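Local coordinates for protein 2-methyl-3-hydroxypyridine-5-carboxylic acid oxygenase (Mesorhizobium loti, PDB 3ALJ) that probably uses its bound FAD and molecular oxygen to oxygenate and open the pyridine ring of 2-methyl-3-hydroxypyridine-5-carboxylic acid, at residues 28-32 with 33-37; 307-310 with 311-315. All coordinates share one frame; numbering follows the deposited sequence.

Both contacts are local: contact 1 turns helix 21-32 into strand 36-40, and contact 2 lies along helix 300-314. Their centres lie 11 Å apart, and they meet directly. Leu315 CD1 is 3.8 Å from Leu30 CD2 and 3.9 Å from Trp35 CZ2, so Leu315, Leu30 and Trp35 form an apolar seam between them, and Asn33 OD1 comes within 3.6 Å of Ser312 O beside it. Neither contact touches the flavin: the side chain of Val37 is about 13 Å from the FAD and that of Ala308 about 8 Å. They belong to the body of the FAD-binding domain.

Contact 1 of 2, residues 28-32 with 33-37; sequences IALKQ and NGWDV
Leu30 lays its CD2 methyl over one face of the Trp35 indole, 3.7 Å from the centroid of the five-membered ring and 16° off its normal, a CH-pi contact. With CG anti to the carbonyl carbon (chi1 -69°), the leucine branch extends beneath the ring, while its CB meets Val37 CG2 at 3.9 Å. This is the tight side: Leu30, Trp35 and Val37 are all buried, and strand 13-17 adds Ala14 and Val16 to their packing. Branched aliphatic groups and a broad indole suit a place where a helix must lie close against a sheet.

The backbone turn between them is a Schellman motif, ending helix 21-32 and leading into strand 36-40 of a beta-alpha-beta unit, consistent with the Rossmann-type FAD-binding fold. Trp35 N bonds to Leu30 O at 3.1 Å, and Gly34 N bonds to Lys31 O at 3.0 Å. Gly34 is the C-prime residue; its positive phi of 95° would press a side chain against the preceding carbonyl oxygen, which is why glycine fits. Before it, Asn33 N reaches Ala29 O at 3.2 Å and more weakly Leu30 O.

The other side is looser and polar. Lys31 bends at chi2, bringing CD to 3.4 Å from Trp35 O and NZ to a water at 2.8 Å. That water lies within hydrogen-bonding distance of both Val37 O and Asp36 OD1, which with other nearby acceptors compete for its protons; Asp36 OD2 forms a salt bridge with Arg38. Gln32 extends from the turn to Arg116 and the carbonyl of Gly65.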
loop_
_atom_site.group_PDB
_atom_site.type_symbol
_atom_site.label_atom_id
_atom_site.label_comp_id
_atom_site.label_asym_id
_atom_site.label_seq_id
_atom_site.Cartn_x
_atom_site.Cartn_y
_atom_site.Cartn_z
ATOM N N ILE A 28 5.475 14.075 -6.838
ATOM C CA ILE A 28 4.938 14.316 -8.175
ATOM C C ILE A 28 3.871 15.377 -8.097
ATOM O O ILE A 28 3.868 16.293 -8.909
ATOM C CB ILE A 28 4.389 13.023 -8.725
ATOM C CG1 ILE A 28 5.482 12.063 -9.112
ATOM C CG2 ILE A 28 3.501 13.334 -9.962
ATOM C CD1 ILE A 28 4.976 10.578 -9.294
ATOM N N ALA A 29 2.974 15.229 -7.118
ATOM C CA ALA A 29 1.832 16.166 -7.013
ATOM C C ALA A 29 2.322 17.571 -6.732
ATOM O O ALA A 29 1.886 18.587 -7.399
ATOM C CB ALA A 29 0.796 15.785 -5.964
ATOM N N LEU A 30 3.343 17.702 -5.891
ATOM C CA LEU A 30 3.871 19.034 -5.533
ATOM C C LEU A 30 4.599 19.541 -6.733
ATOM O O LEU A 30 4.430 20.747 -7.085
ATOM C CB LEU A 30 4.785 18.918 -4.262
ATOM C CG LEU A 30 4.015 18.597 -3.031
ATOM C CD1 LEU A 30 5.092 18.136 -1.946
ATOM C CD2 LEU A 30 3.185 19.756 -2.516
ATOM N N LYS A 31 5.413 18.719 -7.421
ATOM C CA LYS A 31 6.188 19.215 -8.608
ATOM C C LYS A 31 5.200 19.685 -9.717
ATOM O O LYS A 31 5.462 20.716 -10.372
ATOM C CB LYS A 31 7.157 18.121 -9.117
ATOM C CG LYS A 31 8.153 18.549 -10.227
ATOM C CD LYS A 31 9.235 19.507 -9.592
ATOM C CE LYS A 31 10.100 19.769 -10.841
ATOM N NZ LYS A 31 11.166 20.749 -10.467
ATOM N N GLN A 32 4.070 19.002 -9.861
ATOM C CA GLN A 32 3.106 19.436 -10.931
ATOM C C GLN A 32 2.509 20.752 -10.563
ATOM O O GLN A 32 2.170 21.509 -11.500
ATOM C CB GLN A 32 1.966 18.379 -11.035
ATOM C CG GLN A 32 2.379 17.113 -11.716
ATOM C CD GLN A 32 1.248 16.086 -11.869
ATOM O OE1 GLN A 32 1.317 15.251 -12.784
ATOM N NE2 GLN A 32 0.208 16.169 -11.015
ATOM N N ASN A 33 2.411 21.092 -9.301
ATOM C CA ASN A 33 1.922 22.394 -8.885
ATOM C C ASN A 33 3.015 23.487 -8.810
ATOM O O ASN A 33 2.719 24.591 -8.291
ATOM C CB ASN A 33 1.284 22.226 -7.512
ATOM C CG ASN A 33 -0.082 21.493 -7.593
ATOM O OD1 ASN A 33 -0.709 21.106 -6.542
ATOM N ND2 ASN A 33 -0.616 21.439 -8.808
ATOM N N GLY A 34 4.214 23.188 -9.257
ATOM C CA GLY A 34 5.261 24.258 -9.349
ATOM C C GLY A 34 6.166 24.308 -8.117
ATOM O O GLY A 34 7.058 25.154 -8.069
ATOM N N TRP A 35 6.047 23.372 -7.168
ATOM C CA TRP A 35 7.052 23.307 -6.062
ATOM C C TRP A 35 8.397 22.869 -6.610
ATOM O O TRP A 35 8.536 22.051 -7.504
ATOM C CB TRP A 35 6.593 22.313 -4.988
ATOM C CG TRP A 35 5.443 22.736 -4.193
ATOM C CD1 TRP A 35 4.062 22.742 -4.510
ATOM C CD2 TRP A 35 5.528 23.187 -2.854
ATOM N NE1 TRP A 35 3.362 23.184 -3.483
ATOM C CE2 TRP A 35 4.209 23.475 -2.407
ATOM C CE3 TRP A 35 6.596 23.364 -1.942
ATOM C CZ2 TRP A 35 3.875 23.919 -1.088
ATOM C CZ3 TRP A 35 6.244 23.833 -0.650
ATOM C CH2 TRP A 35 4.927 24.125 -0.238
ATOM N N ASP A 36 9.436 23.413 -5.905
ATOM C CA ASP A 36 10.756 22.888 -6.072
ATOM C C ASP A 36 10.852 21.697 -5.081
ATOM O O ASP A 36 10.982 21.988 -3.902
ATOM C CB ASP A 36 11.818 23.984 -5.774
ATOM C CG ASP A 36 13.268 23.420 -5.876
ATOM O OD1 ASP A 36 13.511 22.235 -6.187
ATOM O OD2 ASP A 36 14.239 24.280 -5.831
ATOM N N VAL A 37 10.825 20.475 -5.558
ATOM C CA VAL A 37 10.788 19.303 -4.675
ATOM C C VAL A 37 11.992 18.438 -4.777
ATOM O O VAL A 37 12.438 18.038 -5.879
ATOM C CB VAL A 37 9.671 18.297 -5.197
ATOM C CG1 VAL A 37 9.476 17.181 -4.118
ATOM C CG2 VAL A 37 8.467 18.920 -5.469
HETATM O O HOH W 1 12.564 19.837 -8.212
#

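Contact 2 of 2, residues 307-310 with 311-315; sequences NAFS and LSQDL
The carbonyl oxygen of Phe309 is gripped twice by the next turn of its helix. Gln313 N donates to it at 3.2 Å, and Ser312 OG donates at 2.7 Å, in the carbonyl plane and on a lone pair. Serine can do this because its short side chain, with OG between the backbone N and the carbonyl carbon (chi1 82°), folds back on the preceding turn. The hydroxyl, in the conformer described, is thus satisfied inside its own helix.

Gln313 runs back beside the Phe309 ring, its chain extended beyond CG, and places NE2 at the ring edge, 3.6 Å from CE2; ring and amide planes stand 61° apart. Both ends of the amide are used: NE2 donates to the carbonyl of Pro370, and OE1 accepts from Arg331 NH2 and from a water at 2.9 Å. The same water donates to Ser310 OG at 2.8 Å, and that hydroxyl also bonds to Val306 O, so Ser310 is well matched to a buried site. A leucine in place of Gln313 would probably leave the carbonyl of Pro370 without this donor and deprive Arg331 and the water of an acceptor.

Further backbone bonds run from Asp314 N to Ser310 O at 3.0 Å and from Leu311 N to Asn307 O at 2.9 Å. Helix 321-349 meets this face with polar partners of its own: Arg331 NE pairs with the Asp314 carboxylate, Thr336 holds Asn307 OD1, and Trp328 NE1 gives Asn307 O a second donor. Bonds from residue i+4 to residue i mark regular alpha-helix, here a buried one lying between helix 21-32 and helix 321-349 in the FAD-binding domain.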
loop_
_atom_site.group_PDB
_atom_site.type_symbol
_atom_site.label_atom_id
_atom_site.label_comp_id
_atom_site.label_asym_id
_atom_site.label_seq_id
_atom_site.Cartn_x
_atom_site.Cartn_y
_atom_site.Cartn_z
ATOM N N ASN A 307 -3.890 10.532 0.662
ATOM C CA ASN A 307 -3.444 11.602 1.613
ATOM C C ASN A 307 -2.313 12.409 1.086
ATOM O O ASN A 307 -2.375 13.645 1.225
ATOM C CB ASN A 307 -3.155 10.950 2.968
ATOM C CG ASN A 307 -4.362 10.319 3.618
ATOM O OD1 ASN A 307 -4.221 9.409 4.534
ATOM N ND2 ASN A 307 -5.470 10.709 3.231
ATOM N N ALA A 308 -1.387 11.798 0.358
ATOM C CA ALA A 308 -0.303 12.580 -0.191
ATOM C C ALA A 308 -0.817 13.510 -1.273
ATOM O O ALA A 308 -0.430 14.708 -1.400
ATOM C CB ALA A 308 0.760 11.653 -0.716
ATOM N N PHE A 309 -1.733 13.006 -2.136
ATOM C CA PHE A 309 -2.229 13.889 -3.166
ATOM C C PHE A 309 -3.085 14.967 -2.591
ATOM O O PHE A 309 -2.986 16.134 -3.069
ATOM C CB PHE A 309 -3.093 12.998 -4.172
ATOM C CG PHE A 309 -3.489 13.745 -5.433
ATOM C CD1 PHE A 309 -2.599 13.818 -6.498
ATOM C CD2 PHE A 309 -4.722 14.422 -5.448
ATOM C CE1 PHE A 309 -2.953 14.543 -7.637
ATOM C CE2 PHE A 309 -5.117 15.150 -6.602
ATOM C CZ PHE A 309 -4.238 15.236 -7.645
ATOM N N SER A 310 -3.873 14.641 -1.585
ATOM C CA SER A 310 -4.751 15.617 -0.915
ATOM C C SER A 310 -3.926 16.716 -0.253
ATOM O O SER A 310 -4.371 17.892 -0.219
ATOM C CB SER A 310 -5.612 14.962 0.149
ATOM O OG SER A 310 -6.511 14.047 -0.529
ATOM N N LEU A 311 -2.769 16.393 0.286
ATOM C CA LEU A 311 -1.833 17.421 0.870
ATOM C C LEU A 311 -1.561 18.448 -0.173
ATOM O O LEU A 311 -1.582 19.705 0.104
ATOM C CB LEU A 311 -0.526 16.677 1.392
ATOM C CG LEU A 311 0.482 17.681 2.000
ATOM C CD1 LEU A 311 -0.034 18.382 3.229
ATOM C CD2 LEU A 311 1.704 16.835 2.360
ATOM N N SER A 312 -1.183 18.008 -1.357
ATOM C CA SER A 312 -0.895 18.933 -2.473
ATOM C C SER A 312 -2.052 19.847 -2.795
ATOM O O SER A 312 -1.834 21.037 -3.093
ATOM C CB SER A 312 -0.334 18.203 -3.736
ATOM O OG SER A 312 -1.346 17.606 -4.558
ATOM N N GLN A 313 -3.257 19.299 -2.734
ATOM C CA GLN A 313 -4.471 20.115 -2.996
ATOM C C GLN A 313 -4.619 21.200 -1.952
ATOM O O GLN A 313 -4.831 22.391 -2.330
ATOM C CB GLN A 313 -5.701 19.240 -2.975
ATOM C CG GLN A 313 -5.798 18.234 -4.149
ATOM C CD GLN A 313 -7.017 17.380 -3.955
ATOM O OE1 GLN A 313 -7.357 16.905 -2.860
ATOM N NE2 GLN A 313 -7.690 17.124 -5.081
ATOM N N ASP A 314 -4.434 20.902 -0.671
ATOM C CA ASP A 314 -4.654 21.923 0.341
ATOM C C ASP A 314 -3.560 22.965 0.317
ATOM O O ASP A 314 -3.898 24.119 0.784
ATOM C CB ASP A 314 -4.771 21.245 1.708
ATOM C CG ASP A 314 -6.132 20.789 2.000
ATOM O OD1 ASP A 314 -6.934 21.687 2.351
ATOM O OD2 ASP A 314 -6.497 19.585 2.024
ATOM N N LEU A 315 -2.391 22.693 -0.266
ATOM C CA LEU A 315 -1.288 23.637 -0.351
ATOM C C LEU A 315 -1.547 24.615 -1.481
ATOM O O LEU A 315 -0.737 25.554 -1.659
ATOM C CB LEU A 315 0.083 22.924 -0.513
ATOM C CG LEU A 315 0.460 22.307 0.840
ATOM C CD1 LEU A 315 1.513 21.196 0.520
ATOM C CD2 LEU A 315 1.080 23.400 1.784
HETATM O O HOH W 2 -8.872 14.711 -1.797
#